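Local structure of C2 domain protein (Ramazzottius varieornatus, 7DF2) at residues V47-T52 / V107-K112; D69-A74 / L98-N103; M128-I133 / S180-R185. The protein binds calcium ions as a tardigrade-specific C2 domain protein and is probably secreted. One frame throughout, in Å; residues are numbered along the deposited sequence.

Contact 1. Residues V47-T52 / V107-K112. With GLC (alpha-D-glucopyranose), chain B.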
loop_
_atom_site.group_PDB
_atom_site.type_symbol
_atom_site.label_atom_id
_atom_site.label_comp_id
_atom_site.label_asym_id
_atom_site.label_seq_id
_atom_site.Cartn_x
_atom_site.Cartn_y
_atom_site.Cartn_z
ATOM N N VAL A 47 -2.441 6.080 -2.692
ATOM C CA VAL A 47 -3.639 5.278 -2.472
ATOM C C VAL A 47 -4.825 6.120 -2.922
ATOM O O VAL A 47 -5.183 7.108 -2.277
ATOM C CB VAL A 47 -3.761 4.839 -1.011
ATOM C CG1 VAL A 47 -5.089 4.102 -0.781
ATOM C CG2 VAL A 47 -2.574 3.950 -0.666
ATOM N N VAL A 48 -5.418 5.740 -4.055
ATOM C CA VAL A 48 -6.412 6.585 -4.702
ATOM C C VAL A 48 -7.772 6.420 -4.043
ATOM O O VAL A 48 -8.385 7.391 -3.588
ATOM C CB VAL A 48 -6.479 6.267 -6.207
ATOM C CG1 VAL A 48 -7.545 7.124 -6.880
ATOM C CG2 VAL A 48 -5.085 6.475 -6.846
ATOM N N ARG A 49 -8.252 5.182 -3.969
ATOM C CA ARG A 49 -9.543 4.917 -3.352
ATOM C C ARG A 49 -9.625 3.437 -3.021
ATOM O O ARG A 49 -8.831 2.626 -3.505
ATOM C CB ARG A 49 -10.694 5.346 -4.266
ATOM C CG ARG A 49 -10.730 4.605 -5.579
ATOM C CD ARG A 49 -11.918 5.073 -6.418
ATOM N NE ARG A 49 -11.998 4.256 -7.618
ATOM C CZ ARG A 49 -11.203 4.401 -8.671
ATOM N NH1 ARG A 49 -10.271 5.354 -8.682
ATOM N NH2 ARG A 49 -11.343 3.592 -9.714
ATOM N N LEU A 50 -10.598 3.101 -2.178
ATOM C CA LEU A 50 -10.785 1.743 -1.680
ATOM C C LEU A 50 -12.255 1.400 -1.834
ATOM O O LEU A 50 -13.111 2.113 -1.303
ATOM C CB LEU A 50 -10.346 1.666 -0.209
ATOM C CG LEU A 50 -10.109 0.415 0.655
ATOM C CD1 LEU A 50 -11.051 -0.681 0.341
ATOM C CD2 LEU A 50 -8.655 -0.076 0.614
ATOM N N ASP A 51 -12.546 0.308 -2.547
ATOM C CA ASP A 51 -13.916 -0.187 -2.704
ATOM C C ASP A 51 -14.075 -1.382 -1.774
ATOM O O ASP A 51 -13.637 -2.486 -2.095
ATOM C CB ASP A 51 -14.203 -0.563 -4.157
ATOM C CG ASP A 51 -15.665 -1.003 -4.374
ATOM O OD1 ASP A 51 -16.498 -0.887 -3.438
ATOM O OD2 ASP A 51 -15.972 -1.468 -5.487
ATOM N N THR A 52 -14.670 -1.148 -0.602
ATOM C CA THR A 52 -14.946 -2.237 0.333
ATOM C C THR A 52 -16.147 -3.071 -0.091
ATOM O O THR A 52 -16.347 -4.168 0.451
ATOM C CB THR A 52 -15.246 -1.698 1.725
ATOM O OG1 THR A 52 -16.504 -1.011 1.684
ATOM C CG2 THR A 52 -14.156 -0.732 2.214
ATOM N N VAL A 107 -17.383 2.963 -1.432
ATOM C CA VAL A 107 -16.184 3.423 -2.130
ATOM C C VAL A 107 -15.647 4.624 -1.369
ATOM O O VAL A 107 -16.301 5.672 -1.296
ATOM C CB VAL A 107 -16.464 3.778 -3.594
ATOM C CG1 VAL A 107 -15.193 4.350 -4.244
ATOM C CG2 VAL A 107 -16.932 2.549 -4.351
ATOM N N VAL A 108 -14.462 4.461 -0.787
ATOM C CA VAL A 108 -13.831 5.485 0.032
ATOM C C VAL A 108 -12.809 6.204 -0.837
ATOM O O VAL A 108 -11.821 5.598 -1.261
ATOM C CB VAL A 108 -13.157 4.880 1.275
ATOM C CG1 VAL A 108 -12.563 5.983 2.143
ATOM C CG2 VAL A 108 -14.127 4.007 2.077
ATOM N N GLU A 109 -13.033 7.490 -1.092
ATOM C CA GLU A 109 -12.059 8.301 -1.817
ATOM C C GLU A 109 -10.971 8.750 -0.858
ATOM O O GLU A 109 -11.268 9.310 0.197
ATOM C CB GLU A 109 -12.744 9.503 -2.453
ATOM C CG GLU A 109 -13.840 9.095 -3.431
ATOM C CD GLU A 109 -13.275 8.547 -4.727
ATOM O OE1 GLU A 109 -12.102 8.845 -5.048
ATOM O OE2 GLU A 109 -14.002 7.822 -5.433
ATOM N N ILE A 110 -9.711 8.507 -1.228
ATOM C CA ILE A 110 -8.611 8.623 -0.272
ATOM C C ILE A 110 -7.581 9.645 -0.737
ATOM O O ILE A 110 -7.354 10.646 -0.052
ATOM C CB ILE A 110 -7.956 7.246 -0.036
ATOM C CG1 ILE A 110 -8.975 6.274 0.584
ATOM C CG2 ILE A 110 -6.749 7.350 0.888
ATOM C CD1 ILE A 110 -8.511 4.862 0.582
ATOM N N ASP A 111 -6.944 9.385 -1.880
ATOM C CA ASP A 111 -5.872 10.217 -2.462
ATOM C C ASP A 111 -4.877 10.714 -1.418
ATOM O O ASP A 111 -4.611 11.912 -1.289
ATOM C CB ASP A 111 -6.427 11.399 -3.269
ATOM C CG ASP A 111 -5.331 12.080 -4.135
ATOM O OD1 ASP A 111 -4.372 11.375 -4.529
ATOM O OD2 ASP A 111 -5.406 13.311 -4.428
ATOM N N LYS A 112 -4.293 9.770 -0.683
ATOM C CA LYS A 112 -3.154 10.073 0.181
ATOM C C LYS A 112 -1.913 9.375 -0.361
ATOM O O LYS A 112 -1.995 8.378 -1.085
ATOM C CB LYS A 112 -3.403 9.636 1.638
ATOM C CG LYS A 112 -4.725 10.090 2.252
ATOM C CD LYS A 112 -4.816 11.615 2.390
ATOM C CE LYS A 112 -5.953 12.050 3.346
ATOM N NZ LYS A 112 -6.180 13.528 3.247
HETATM C C1 GLC B . -12.575 11.279 -9.897
HETATM C C2 GLC B . -13.632 10.280 -9.408
HETATM C C3 GLC B . -13.087 9.339 -8.326
HETATM C C4 GLC B . -11.695 8.816 -8.691
HETATM C C5 GLC B . -10.823 9.936 -9.258
HETATM C C6 GLC B . -9.447 9.426 -9.668
HETATM O O2 GLC B . -14.794 10.937 -8.943
HETATM O O3 GLC B . -13.970 8.245 -8.150
HETATM O O4 GLC B . -11.057 8.222 -7.571
HETATM O O5 GLC B . -11.482 10.532 -10.361
HETATM O O6 GLC B . -8.489 10.365 -9.236
HETATM O O HOH W 1 -9.382 9.990 -4.916
#

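Contact 2. Residues D69-A74 / L98-N103. With CA (calcium ion), chain E; CA (calcium ion), chain D.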
loop_
_atom_site.group_PDB
_atom_site.type_symbol
_atom_site.label_atom_id
_atom_site.label_comp_id
_atom_site.label_asym_id
_atom_site.label_seq_id
_atom_site.Cartn_x
_atom_site.Cartn_y
_atom_site.Cartn_z
ATOM N N ASP A 69 -16.658 1.325 8.981
ATOM C CA ASP A 69 -15.924 2.351 9.730
ATOM C C ASP A 69 -14.442 2.126 9.480
ATOM O O ASP A 69 -13.725 1.591 10.339
ATOM C CB ASP A 69 -16.261 2.298 11.215
ATOM C CG ASP A 69 -17.730 2.130 11.433
ATOM O OD1 ASP A 69 -18.472 2.990 10.927
ATOM O OD2 ASP A 69 -18.144 1.109 12.033
ATOM N N PRO A 70 -13.955 2.505 8.300
ATOM C CA PRO A 70 -12.655 2.005 7.845
ATOM C C PRO A 70 -11.490 2.705 8.528
ATOM O O PRO A 70 -11.467 3.930 8.686
ATOM C CB PRO A 70 -12.673 2.294 6.342
ATOM C CG PRO A 70 -13.571 3.480 6.217
ATOM C CD PRO A 70 -14.627 3.309 7.267
ATOM N N LYS A 71 -10.535 1.898 8.965
ATOM C CA LYS A 71 -9.186 2.353 9.260
ATOM C C LYS A 71 -8.305 1.719 8.197
ATOM O O LYS A 71 -8.261 0.487 8.079
ATOM C CB LYS A 71 -8.730 1.948 10.666
ATOM C CG LYS A 71 -7.296 2.428 10.988
ATOM C CD LYS A 71 -6.937 2.165 12.460
ATOM C CE LYS A 71 -5.499 2.595 12.759
ATOM N NZ LYS A 71 -5.110 2.335 14.179
ATOM N N ILE A 72 -7.640 2.550 7.404
ATOM C CA ILE A 72 -6.889 2.090 6.244
ATOM C C ILE A 72 -5.441 2.507 6.431
ATOM O O ILE A 72 -5.159 3.688 6.651
ATOM C CB ILE A 72 -7.477 2.663 4.939
ATOM C CG1 ILE A 72 -8.937 2.219 4.802
ATOM C CG2 ILE A 72 -6.655 2.205 3.733
ATOM C CD1 ILE A 72 -9.710 2.885 3.646
ATOM N N ILE A 73 -4.530 1.542 6.357
ATOM C CA ILE A 73 -3.113 1.783 6.614
ATOM C C ILE A 73 -2.299 1.252 5.442
ATOM O O ILE A 73 -2.720 0.332 4.736
ATOM C CB ILE A 73 -2.652 1.131 7.942
ATOM C CG1 ILE A 73 -2.714 -0.397 7.837
ATOM C CG2 ILE A 73 -3.531 1.602 9.107
ATOM C CD1 ILE A 73 -2.341 -1.099 9.142
ATOM N N ALA A 74 -1.127 1.854 5.219
ATOM C CA ALA A 74 -0.332 1.559 4.033
ATOM C C ALA A 74 1.155 1.543 4.360
ATOM O O ALA A 74 1.620 2.184 5.308
ATOM C CB ALA A 74 -0.586 2.575 2.909
ATOM N N LEU A 98 -3.756 6.186 6.797
ATOM C CA LEU A 98 -4.259 7.118 5.800
ATOM C C LEU A 98 -5.685 7.573 6.064
ATOM O O LEU A 98 -6.016 8.736 5.801
ATOM C CB LEU A 98 -4.202 6.489 4.407
ATOM C CG LEU A 98 -2.866 5.886 3.992
ATOM C CD1 LEU A 98 -2.960 5.336 2.576
ATOM C CD2 LEU A 98 -1.754 6.907 4.093
ATOM N N VAL A 99 -6.543 6.674 6.547
ATOM C CA VAL A 99 -7.950 6.946 6.801
ATOM C C VAL A 99 -8.304 6.350 8.153
ATOM O O VAL A 99 -7.911 5.219 8.464
ATOM C CB VAL A 99 -8.849 6.351 5.696
ATOM C CG1 VAL A 99 -10.317 6.610 6.001
ATOM C CG2 VAL A 99 -8.435 6.904 4.324
ATOM N N ASP A 100 -9.060 7.096 8.955
ATOM C CA ASP A 100 -9.606 6.547 10.205
ATOM C C ASP A 100 -10.980 7.182 10.394
ATOM O O ASP A 100 -11.101 8.241 11.024
ATOM C CB ASP A 100 -8.678 6.814 11.381
ATOM C CG ASP A 100 -9.028 5.986 12.596
ATOM O OD1 ASP A 100 -10.151 5.457 12.624
ATOM O OD2 ASP A 100 -8.189 5.861 13.515
ATOM N N ALA A 101 -12.009 6.533 9.843
ATOM C CA ALA A 101 -13.294 7.193 9.633
ATOM C C ALA A 101 -14.445 6.295 10.046
ATOM O O ALA A 101 -14.278 5.100 10.317
ATOM C CB ALA A 101 -13.471 7.616 8.169
ATOM N N ASN A 102 -15.643 6.884 10.045
ATOM C CA ASN A 102 -16.844 6.202 10.508
ATOM C C ASN A 102 -17.967 6.310 9.488
ATOM O O ASN A 102 -18.202 7.380 8.910
ATOM C CB ASN A 102 -17.303 6.777 11.858
ATOM C CG ASN A 102 -16.331 6.469 12.972
ATOM O OD1 ASN A 102 -16.153 5.308 13.354
ATOM N ND2 ASN A 102 -15.682 7.501 13.494
ATOM N N ASN A 103 -18.647 5.180 9.280
ATOM C CA ASN A 103 -19.831 5.054 8.430
ATOM C C ASN A 103 -19.628 5.730 7.075
ATOM O O ASN A 103 -20.363 6.632 6.673
ATOM C CB ASN A 103 -21.066 5.577 9.161
ATOM C CG ASN A 103 -21.372 4.752 10.398
ATOM O OD1 ASN A 103 -21.405 3.526 10.324
ATOM N ND2 ASN A 103 -21.552 5.410 11.543
HETATM CA CA CA E . -20.525 1.509 11.161
HETATM CA CA CA D . -17.919 -1.157 12.540
HETATM O O HOH W 2 -5.718 5.504 14.396
HETATM O O HOH W 3 -19.189 -0.554 14.503
HETATM O O HOH W 4 -20.718 2.495 13.396
#

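Contact 3. Residues M128-I133 / S180-R185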
loop_
_atom_site.group_PDB
_atom_site.type_symbol
_atom_site.label_atom_id
_atom_site.label_comp_id
_atom_site.label_asym_id
_atom_site.label_seq_id
_atom_site.Cartn_x
_atom_site.Cartn_y
_atom_site.Cartn_z
ATOM N N MET A 128 3.681 -2.834 -2.572
ATOM C CA MET A 128 2.768 -1.856 -1.991
ATOM C C MET A 128 1.754 -2.626 -1.153
ATOM O O MET A 128 1.077 -3.519 -1.675
ATOM C CB MET A 128 2.082 -1.052 -3.091
ATOM C CG MET A 128 3.049 -0.169 -3.866
ATOM S SD MET A 128 2.199 0.833 -5.098
ATOM C CE MET A 128 1.895 -0.339 -6.411
ATOM N N ARG A 129 1.690 -2.329 0.146
ATOM C CA ARG A 129 0.840 -3.064 1.081
ATOM C C ARG A 129 -0.215 -2.119 1.637
ATOM O O ARG A 129 0.106 -1.004 2.054
ATOM C CB ARG A 129 1.655 -3.669 2.233
ATOM C CG ARG A 129 2.609 -4.777 1.813
ATOM C CD ARG A 129 3.184 -5.464 3.047
ATOM N NE ARG A 129 4.118 -6.520 2.677
ATOM C CZ ARG A 129 3.776 -7.788 2.477
ATOM N NH1 ARG A 129 2.509 -8.176 2.612
ATOM N NH2 ARG A 129 4.704 -8.674 2.144
ATOM N N VAL A 130 -1.472 -2.568 1.655
ATOM C CA VAL A 130 -2.560 -1.822 2.277
ATOM C C VAL A 130 -3.365 -2.792 3.124
ATOM O O VAL A 130 -3.623 -3.929 2.709
ATOM C CB VAL A 130 -3.486 -1.142 1.240
ATOM C CG1 VAL A 130 -4.683 -0.474 1.926
ATOM C CG2 VAL A 130 -2.722 -0.111 0.413
ATOM N N ARG A 131 -3.745 -2.356 4.316
ATOM C CA ARG A 131 -4.668 -3.131 5.137
ATOM C C ARG A 131 -5.851 -2.257 5.520
ATOM O O ARG A 131 -5.679 -1.114 5.965
ATOM C CB ARG A 131 -3.980 -3.685 6.388
ATOM C CG ARG A 131 -4.960 -4.369 7.375
ATOM C CD ARG A 131 -4.167 -5.022 8.513
ATOM N NE ARG A 131 -5.018 -5.624 9.531
ATOM C CZ ARG A 131 -5.493 -6.865 9.468
ATOM N NH1 ARG A 131 -5.204 -7.637 8.434
ATOM N NH2 ARG A 131 -6.256 -7.335 10.445
ATOM N N ALA A 132 -7.054 -2.792 5.347
ATOM C CA ALA A 132 -8.273 -2.093 5.719
ATOM C C ALA A 132 -9.039 -2.935 6.725
ATOM O O ALA A 132 -9.243 -4.131 6.508
ATOM C CB ALA A 132 -9.148 -1.811 4.490
ATOM N N ILE A 133 -9.461 -2.314 7.824
ATOM C CA ILE A 133 -10.326 -2.979 8.796
ATOM C C ILE A 133 -11.506 -2.063 9.066
ATOM O O ILE A 133 -11.442 -0.845 8.882
ATOM C CB ILE A 133 -9.617 -3.341 10.129
ATOM C CG1 ILE A 133 -9.144 -2.085 10.854
ATOM C CG2 ILE A 133 -8.420 -4.236 9.880
ATOM C CD1 ILE A 133 -10.023 -1.661 12.011
ATOM N N SER A 180 -13.029 -6.991 -3.815
ATOM C CA SER A 180 -12.659 -5.762 -3.126
ATOM C C SER A 180 -11.331 -5.270 -3.696
ATOM O O SER A 180 -10.376 -6.044 -3.809
ATOM C CB SER A 180 -12.547 -6.016 -1.619
ATOM O OG SER A 180 -12.222 -4.825 -0.929
ATOM N N LYS A 181 -11.271 -3.986 -4.055
ATOM C CA LYS A 181 -10.102 -3.428 -4.721
ATOM C C LYS A 181 -9.656 -2.153 -4.029
ATOM O O LYS A 181 -10.486 -1.325 -3.649
ATOM C CB LYS A 181 -10.383 -3.104 -6.193
ATOM C CG LYS A 181 -11.084 -4.221 -6.954
ATOM C CD LYS A 181 -10.135 -5.298 -7.419
ATOM C CE LYS A 181 -10.836 -6.141 -8.491
ATOM N NZ LYS A 181 -10.390 -7.560 -8.522
ATOM N N VAL A 182 -8.345 -1.999 -3.867
ATOM C CA VAL A 182 -7.741 -0.709 -3.573
ATOM C C VAL A 182 -7.068 -0.246 -4.856
ATOM O O VAL A 182 -6.399 -1.033 -5.535
ATOM C CB VAL A 182 -6.750 -0.751 -2.393
ATOM C CG1 VAL A 182 -5.526 -1.581 -2.702
ATOM C CG2 VAL A 182 -6.323 0.686 -2.043
ATOM N N TYR A 183 -7.297 1.003 -5.223
ATOM C CA TYR A 183 -6.739 1.544 -6.449
ATOM C C TYR A 183 -5.481 2.309 -6.091
ATOM O O TYR A 183 -5.518 3.193 -5.227
ATOM C CB TYR A 183 -7.747 2.430 -7.168
ATOM C CG TYR A 183 -8.903 1.603 -7.685
ATOM C CD1 TYR A 183 -9.935 1.234 -6.840
ATOM C CD2 TYR A 183 -8.924 1.146 -8.997
ATOM C CE1 TYR A 183 -10.992 0.427 -7.297
ATOM C CE2 TYR A 183 -9.975 0.358 -9.466
ATOM C CZ TYR A 183 -11.004 0.007 -8.606
ATOM O OH TYR A 183 -12.054 -0.771 -9.047
ATOM N N LEU A 184 -4.376 1.947 -6.738
ATOM C CA LEU A 184 -3.051 2.448 -6.387
ATOM C C LEU A 184 -2.372 3.065 -7.598
ATOM O O LEU A 184 -2.638 2.685 -8.741
ATOM C CB LEU A 184 -2.154 1.323 -5.855
ATOM C CG LEU A 184 -2.673 0.564 -4.643
ATOM C CD1 LEU A 184 -1.741 -0.594 -4.315
ATOM C CD2 LEU A 184 -2.788 1.531 -3.464
ATOM N N ARG A 185 -1.472 4.010 -7.332
ATOM C CA ARG A 185 -0.522 4.488 -8.332
ATOM C C ARG A 185 0.842 4.577 -7.677
ATOM O O ARG A 185 0.945 4.787 -6.465
ATOM C CB ARG A 185 -0.872 5.881 -8.871
ATOM C CG ARG A 185 -2.228 6.027 -9.492
ATOM C CD ARG A 185 -2.329 7.384 -10.175
ATOM N NE ARG A 185 -2.065 8.511 -9.277
ATOM C CZ ARG A 185 -1.819 9.749 -9.699
ATOM N NH1 ARG A 185 -1.781 10.005 -11.009
ATOM N NH2 ARG A 185 -1.603 10.729 -8.826
#

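Contact 1. Residues V47-T52 / V107-K112
Val48 O takes two backbone bonds from the opposite strand, one from Ile110 N at 2.9 Å and one from Asp111 N at 3.0 Å. Both donors reach it from the same face of its carbonyl plane. On the Lys112 side, Val47 and Lys112 bond reciprocally, Val47 N lying 2.8 Å from Lys112 O; beyond Val48, Leu50 and Val108 do the same, with Val108 N 2.8 Å from Leu50 O. Asp111 and Lys112 both face Val47, a G1 beta bulge in which Asp111 adopts a left-handed backbone conformation (phi 42°). The bulge sits in an antiparallel pair inside one sheet of the C2 beta sandwich, strand 107-119 being an edge strand.

On the outer face the polar side chains hold a glucose. Glu109 spreads both oxygens to it: OE2 accepts from O3 of the sugar at 2.7 Å and OE1 from O4 at 2.8 Å, the bend at chi2 (-74°) swinging the carboxylate into place. A water joins OE1 to Val48 O. Arg49 runs beside Glu109, their flat groups 21° apart, but its NH1 gives the sugar O4 only a weak bond at 3.2 Å; its salt bridge goes to Glu169. Further along this same face Val107 CG2 lies against the Asp51 carboxylate, whose OD1 is taken by Gln53 N.

The inner face is apolar. Ile110 CD1 reaches both Val47 CG1, at 3.8 Å, and Leu50 CB, and cutting this side chain back to an alanine would probably open a gap between those two residues.

Contact 2. Residues D69-A74 / L98-N103
Asp69 OD1 is gripped twice, by Asn103 N at 2.7 Å, on the lone pair facing away from the other oxygen, and by a calcium ion at 2.5 Å. The second oxygen, Asp69 OD2, bridges two metals: it binds that same calcium at 2.6 Å and a neighbouring one at 2.3 Å. Asp69 CG stands opposite its carbonyl carbon (chi1 -44°), bringing the carboxylate round to both ions. The Asn103 side chain also binds the first ion, which Asp63, Asp66, the Lys67 carbonyl and a water complete; Asp63, Asp134, the Lys135 carbonyl, Asp136 and another water join OD2 on the second. This is the calcium site characteristic of C2 domains, and its gathered carboxylates would probably repel one another were the ions absent.

Behind the site Ala101 N bonds Pro70 O at 2.9 Å, and Ile72 N bonds Val99 O. Ile72 O receives both Leu98 N at 2.9 Å and Val99 N at 3.3 Å, a classic beta bulge. Lys71 NZ and Asp100 OD2 meet through a water, weakly on the lysine side, while Asp100 OD1 pairs with Lys135. On the other face Ile72 and Val99 lie side by side, and Ala74 CB touches Leu98 CD1 at 3.7 Å.

Strand 121-136 flanks strand 70-77 along its other edge, and Ile72 and Val99 pack against Ile110 of strand 107-119 in the facing sheet.

Contact 3. Residues M128-I133 / S180-R185
Leu184 meets two residues of the facing strand with its two methyls: CD1 lies 4.0 Å from Met128 CB, and CD2 lies 4.2 Å from Val130 CG2. The same valine methyl, Val130 CG2, also faces Val182 CG2 at 4.4 Å, so one branch of Val130 bridges both inward residues of strand 181-185. Leu184 presents its fork this way because CG stands opposite the carbonyl carbon (chi1 -57°) and the chain then runs on extended. Met128 reaches past the leucine, its sulfur coming loosely up to the Arg185 backbone carbonyl.

These residues stand on different sheets. The short strands run 9.5 Å apart at closest, at 141° between their directions, so only the inward side chains span the gap and no hydrogen bond crosses it. This is the interior of the C2 beta sandwich.

Around the first shell, Met45 packs on Met128 and Val130, Val47 backs Leu184, and Leu50 and Tyr146 press on Val182. Cys148 touches Met128 while Cys172 touches Val182 and Leu184; those two cysteines form a disulfide that ties the sheets covalently next to this packing. Further out, backbone bonds fix strand 121-136 between neighbours, Met128 with Cys148 and Arg129 with Phe75. The arginines turn outward: Arg129 makes a salt bridge with Asp77, and Arg185 bonds Asn46 and lies against Trp166.

Apolar groups with no polar pairing meet here by van der Waals contact, consistent with an interface that depends on shape and the exclusion of water rather than on directional bonds.

From the N terminus, strand 41-51 supplies the first half of contact 1, and strand 70-77 the first half of contact 2. Strand 96-100 closes contact 2 before strand 107-119 closes contact 1, so the loop of contact 2 nests within that of contact 1. Contact 3 opens later, on strand 121-136, and closes on strand 181-190, in series with the other two. Contacts 1 and 2 each pair strands within one of the two sheets and pack face to face, as where Val47 meets Leu98. Contact 3 joins the sheets: residues 180-185 continue the sheet of contact 1 beside 47-52, and residues 128-133 that of contact 2 beside 69-74.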